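Local coordinates for FAD:protein FMN transferase (Vibrio cholerae, PDB 6NXI) that probably transfers the FMN moiety of FAD onto a threonine hydroxyl of a target flavoprotein, using magnesium, at residues F62-V73 with N140-V151. Numbering follows the deposited sequence.
Sequences FNQHTSSEPFAV and NTLSKDIPELYV
The F62 ring is sandwiched between two side chains of 140-151. CB of L142 lies over one face and CD of K144 over the opposite one, both as CH-pi contacts, while the S143 backbone carbon sits at the edge, in plane. The Y150 ring, about 8 Å from the bound FAD, carries the flat amide of N63: ND2 lies 3.5 Å above the ring centre, and the planes are 20° apart. The F62 contacts join the C-terminal end of helix 58-64 to a small three-stranded antiparallel sheet, in which 71-72 is an edge strand beside 141-144. N63 joins it to the loop after 141-144. F71 and L142 form the hydrogen-bonded pair, with F71 N 2.8 Å from L142 O. Two hydrogen bonds with V151 fix the rotation of the N63 amide: V151 N donates to N63 OD1 (2.8 Å) from above the carbonyl plane, and ND2 donates to V151 O. Strand 135-138 completes the sheet, and its L135 also touches F62. K144 CG lies between the backbone N and the carbonyl carbon (chi1 51°), and the chain bends at chi3 to pass the F62 ring. K144 NZ ties the helix end to turn 146-149, donating to F62 O, L149 O and H65 O; K144 NZ to H65 O is 2.7 Å.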
loop_
_atom_site.group_PDB
_atom_site.type_symbol
_atom_site.label_atom_id
_atom_site.label_comp_id
_atom_site.label_asym_id
_atom_site.label_seq_id
_atom_site.Cartn_x
_atom_site.Cartn_y
_atom_site.Cartn_z
ATOM N N PHE A 62 19.214 5.305 -5.141
ATOM C CA PHE A 62 18.629 6.185 -6.184
ATOM C C PHE A 62 18.344 7.571 -5.591
ATOM O O PHE A 62 18.596 8.578 -6.256
ATOM C CB PHE A 62 17.383 5.593 -6.820
ATOM C CG PHE A 62 16.770 6.474 -7.869
ATOM C CD1 PHE A 62 17.492 6.823 -9.009
ATOM C CD2 PHE A 62 15.504 6.999 -7.713
ATOM C CE1 PHE A 62 16.927 7.623 -9.985
ATOM C CE2 PHE A 62 14.951 7.808 -8.692
ATOM C CZ PHE A 62 15.656 8.108 -9.836
ATOM N N ASN A 63 17.768 7.613 -4.395
ATOM C CA ASN A 63 17.477 8.901 -3.714
ATOM C C ASN A 63 18.796 9.645 -3.507
ATOM O O ASN A 63 18.757 10.894 -3.607
ATOM C CB ASN A 63 16.670 8.672 -2.435
ATOM C CG ASN A 63 15.278 8.178 -2.763
ATOM O OD1 ASN A 63 14.790 8.386 -3.874
ATOM N ND2 ASN A 63 14.636 7.511 -1.802
ATOM N N GLN A 64 19.895 8.947 -3.219
ATOM C CA GLN A 64 21.228 9.580 -2.981
ATOM C C GLN A 64 21.890 9.986 -4.298
ATOM O O GLN A 64 22.785 10.864 -4.259
ATOM C CB GLN A 64 22.122 8.661 -2.159
ATOM C CG GLN A 64 21.570 8.441 -0.766
ATOM C CD GLN A 64 22.002 7.120 -0.194
ATOM O OE1 GLN A 64 23.030 6.578 -0.599
ATOM N NE2 GLN A 64 21.210 6.584 0.731
ATOM N N HIS A 65 21.444 9.432 -5.418
ATOM C CA HIS A 65 22.005 9.706 -6.774
ATOM C C HIS A 65 21.651 11.142 -7.209
ATOM O O HIS A 65 20.504 11.532 -7.033
ATOM C CB HIS A 65 21.465 8.607 -7.686
ATOM C CG HIS A 65 21.901 8.683 -9.104
ATOM N ND1 HIS A 65 23.165 8.293 -9.484
ATOM C CD2 HIS A 65 21.230 9.014 -10.234
ATOM C CE1 HIS A 65 23.266 8.395 -10.789
ATOM N NE2 HIS A 65 22.116 8.853 -11.285
ATOM N N THR A 66 22.580 11.929 -7.783
ATOM C CA THR A 66 22.317 13.375 -8.077
ATOM C C THR A 66 22.219 13.670 -9.587
ATOM O O THR A 66 21.388 14.539 -9.953
ATOM C CB THR A 66 23.298 14.244 -7.290
ATOM O OG1 THR A 66 24.630 13.802 -7.537
ATOM C CG2 THR A 66 23.013 14.183 -5.807
ATOM N N SER A 67 22.909 12.875 -10.434
ATOM C CA SER A 67 22.911 12.942 -11.921
ATOM C C SER A 67 21.513 12.746 -12.515
ATOM O O SER A 67 20.706 11.946 -11.915
ATOM C CB SER A 67 23.821 11.894 -12.521
ATOM O OG SER A 67 24.999 11.714 -11.763
ATOM N N SER A 68 21.293 13.397 -13.666
ATOM C CA SER A 68 20.296 13.102 -14.727
ATOM C C SER A 68 20.541 11.700 -15.299
ATOM O O SER A 68 19.669 11.214 -16.009
ATOM C CB SER A 68 20.405 14.132 -15.851
ATOM O OG SER A 68 19.560 15.250 -15.644
ATOM N N GLU A 69 21.736 11.120 -15.066
ATOM C CA GLU A 69 22.179 9.862 -15.741
ATOM C C GLU A 69 21.381 8.673 -15.233
ATOM O O GLU A 69 21.053 8.569 -14.041
ATOM C CB GLU A 69 23.684 9.590 -15.631
ATOM C CG GLU A 69 24.553 10.628 -16.356
ATOM C CD GLU A 69 24.720 10.528 -17.873
ATOM O OE1 GLU A 69 23.908 9.867 -18.543
ATOM O OE2 GLU A 69 25.703 11.108 -18.399
ATOM N N PRO A 70 20.999 7.741 -16.142
ATOM C CA PRO A 70 20.127 6.626 -15.751
ATOM C C PRO A 70 20.780 5.763 -14.662
ATOM O O PRO A 70 21.993 5.604 -14.613
ATOM C CB PRO A 70 19.888 5.868 -17.067
ATOM C CG PRO A 70 20.143 6.923 -18.128
ATOM C CD PRO A 70 21.291 7.738 -17.580
ATOM N N PHE A 71 19.949 5.312 -13.718
ATOM C CA PHE A 71 20.391 4.519 -12.559
ATOM C C PHE A 71 19.725 3.137 -12.643
ATOM O O PHE A 71 18.478 2.997 -12.549
ATOM C CB PHE A 71 20.020 5.299 -11.295
ATOM C CG PHE A 71 20.424 4.625 -10.020
ATOM C CD1 PHE A 71 21.617 4.903 -9.384
ATOM C CD2 PHE A 71 19.569 3.712 -9.437
ATOM C CE1 PHE A 71 21.936 4.286 -8.183
ATOM C CE2 PHE A 71 19.923 3.045 -8.272
ATOM C CZ PHE A 71 21.079 3.365 -7.627
ATOM N N ALA A 72 20.529 2.094 -12.827
ATOM C CA ALA A 72 20.000 0.737 -13.029
ATOM C C ALA A 72 19.433 0.201 -11.714
ATOM O O ALA A 72 20.010 0.441 -10.639
ATOM C CB ALA A 72 21.071 -0.159 -13.587
ATOM N N VAL A 73 18.291 -0.462 -11.830
ATOM C CA VAL A 73 17.583 -1.098 -10.698
ATOM C C VAL A 73 17.180 -2.523 -11.083
ATOM O O VAL A 73 17.194 -2.935 -12.280
ATOM C CB VAL A 73 16.374 -0.252 -10.267
ATOM C CG1 VAL A 73 16.796 1.124 -9.752
ATOM C CG2 VAL A 73 15.361 -0.133 -11.396
ATOM N N ASN A 140 15.724 -0.686 -18.074
ATOM C CA ASN A 140 15.845 -1.216 -16.689
ATOM C C ASN A 140 16.470 -0.156 -15.770
ATOM O O ASN A 140 17.222 -0.533 -14.832
ATOM C CB ASN A 140 16.644 -2.517 -16.708
ATOM C CG ASN A 140 15.959 -3.562 -17.558
ATOM O OD1 ASN A 140 14.737 -3.528 -17.710
ATOM N ND2 ASN A 140 16.714 -4.510 -18.090
ATOM N N THR A 141 16.210 1.125 -16.039
ATOM C CA THR A 141 16.807 2.237 -15.257
ATOM C C THR A 141 15.720 3.238 -14.884
ATOM O O THR A 141 14.638 3.291 -15.531
ATOM C CB THR A 141 17.967 2.946 -15.991
ATOM O OG1 THR A 141 17.362 3.766 -16.983
ATOM C CG2 THR A 141 18.930 1.960 -16.611
ATOM N N LEU A 142 16.038 3.989 -13.844
ATOM C CA LEU A 142 15.304 5.196 -13.424
ATOM C C LEU A 142 16.175 6.419 -13.694
ATOM O O LEU A 142 17.385 6.346 -13.432
ATOM C CB LEU A 142 15.025 5.112 -11.917
ATOM C CG LEU A 142 14.333 3.860 -11.398
ATOM C CD1 LEU A 142 14.013 4.050 -9.917
ATOM C CD2 LEU A 142 13.076 3.553 -12.189
ATOM N N SER A 143 15.539 7.544 -14.042
ATOM C CA SER A 143 16.253 8.845 -14.074
ATOM C C SER A 143 15.413 9.908 -13.373
ATOM O O SER A 143 14.162 9.785 -13.315
ATOM C CB SER A 143 16.693 9.278 -15.466
ATOM O OG SER A 143 15.761 8.891 -16.455
ATOM N N LYS A 144 16.115 10.870 -12.809
ATOM C CA LYS A 144 15.495 12.003 -12.093
ATOM C C LYS A 144 16.103 13.268 -12.675
ATOM O O LYS A 144 17.341 13.296 -12.766
ATOM C CB LYS A 144 15.724 11.872 -10.587
ATOM C CG LYS A 144 17.166 11.643 -10.157
ATOM C CD LYS A 144 17.334 11.055 -8.759
ATOM C CE LYS A 144 17.551 12.106 -7.702
ATOM N NZ LYS A 144 17.841 11.482 -6.396
ATOM N N ASP A 145 15.256 14.212 -13.099
ATOM C CA ASP A 145 15.718 15.411 -13.849
ATOM C C ASP A 145 16.073 16.482 -12.831
ATOM O O ASP A 145 16.558 17.554 -13.246
ATOM C CB ASP A 145 14.704 15.877 -14.886
ATOM C CG ASP A 145 13.413 16.452 -14.341
ATOM O OD1 ASP A 145 13.290 16.652 -13.085
ATOM O OD2 ASP A 145 12.536 16.701 -15.182
ATOM N N ILE A 146 15.857 16.202 -11.548
ATOM C CA ILE A 146 16.335 17.093 -10.450
ATOM C C ILE A 146 17.040 16.218 -9.420
ATOM O O ILE A 146 16.601 15.099 -9.118
ATOM C CB ILE A 146 15.232 17.971 -9.820
ATOM C CG1 ILE A 146 14.065 17.171 -9.235
ATOM C CG2 ILE A 146 14.719 18.999 -10.817
ATOM C CD1 ILE A 146 13.171 17.987 -8.345
ATOM N N PRO A 147 18.176 16.706 -8.880
ATOM C CA PRO A 147 19.005 15.931 -7.955
ATOM C C PRO A 147 18.352 15.554 -6.619
ATOM O O PRO A 147 18.729 14.562 -6.064
ATOM C CB PRO A 147 20.249 16.814 -7.730
ATOM C CG PRO A 147 19.832 18.203 -8.153
ATOM C CD PRO A 147 18.764 18.021 -9.204
ATOM N N GLU A 148 17.400 16.344 -6.126
ATOM C CA GLU A 148 16.900 16.203 -4.739
ATOM C C GLU A 148 15.687 15.261 -4.711
ATOM O O GLU A 148 15.069 15.150 -3.618
ATOM C CB GLU A 148 16.497 17.575 -4.176
ATOM C CG GLU A 148 17.599 18.616 -4.237
ATOM C CD GLU A 148 17.704 19.434 -5.521
ATOM O OE1 GLU A 148 16.978 19.132 -6.510
ATOM O OE2 GLU A 148 18.512 20.420 -5.521
ATOM N N LEU A 149 15.271 14.729 -5.867
ATOM C CA LEU A 149 14.042 13.896 -5.980
ATOM C C LEU A 149 14.199 12.765 -4.974
ATOM O O LEU A 149 15.289 12.204 -4.897
ATOM C CB LEU A 149 13.829 13.335 -7.393
ATOM C CG LEU A 149 12.376 12.968 -7.709
ATOM C CD1 LEU A 149 11.543 14.199 -8.000
ATOM C CD2 LEU A 149 12.309 12.020 -8.872
ATOM N N TYR A 150 13.154 12.461 -4.213
ATOM C CA TYR A 150 13.211 11.386 -3.193
ATOM C C TYR A 150 11.946 10.550 -3.361
ATOM O O TYR A 150 10.844 11.040 -3.128
ATOM C CB TYR A 150 13.326 12.012 -1.808
ATOM C CG TYR A 150 13.568 11.084 -0.643
ATOM C CD1 TYR A 150 12.620 10.147 -0.246
ATOM C CD2 TYR A 150 14.745 11.137 0.095
ATOM C CE1 TYR A 150 12.863 9.286 0.804
ATOM C CE2 TYR A 150 14.995 10.278 1.159
ATOM C CZ TYR A 150 14.029 9.367 1.544
ATOM O OH TYR A 150 14.316 8.527 2.590
ATOM N N VAL A 151 12.105 9.335 -3.859
ATOM C CA VAL A 151 10.973 8.411 -4.154
ATOM C C VAL A 151 10.757 7.572 -2.901
ATOM O O VAL A 151 11.732 7.069 -2.310
ATOM C CB VAL A 151 11.303 7.516 -5.370
ATOM C CG1 VAL A 151 10.254 6.462 -5.564
ATOM C CG2 VAL A 151 11.471 8.342 -6.639
HETATM O O HOH W 1 15.931 6.822 0.955
HETATM O O HOH W 2 17.044 12.553 -2.285
HETATM O O HOH W 3 19.044 15.071 -11.640
HETATM O O HOH W 4 18.916 10.098 -12.802
#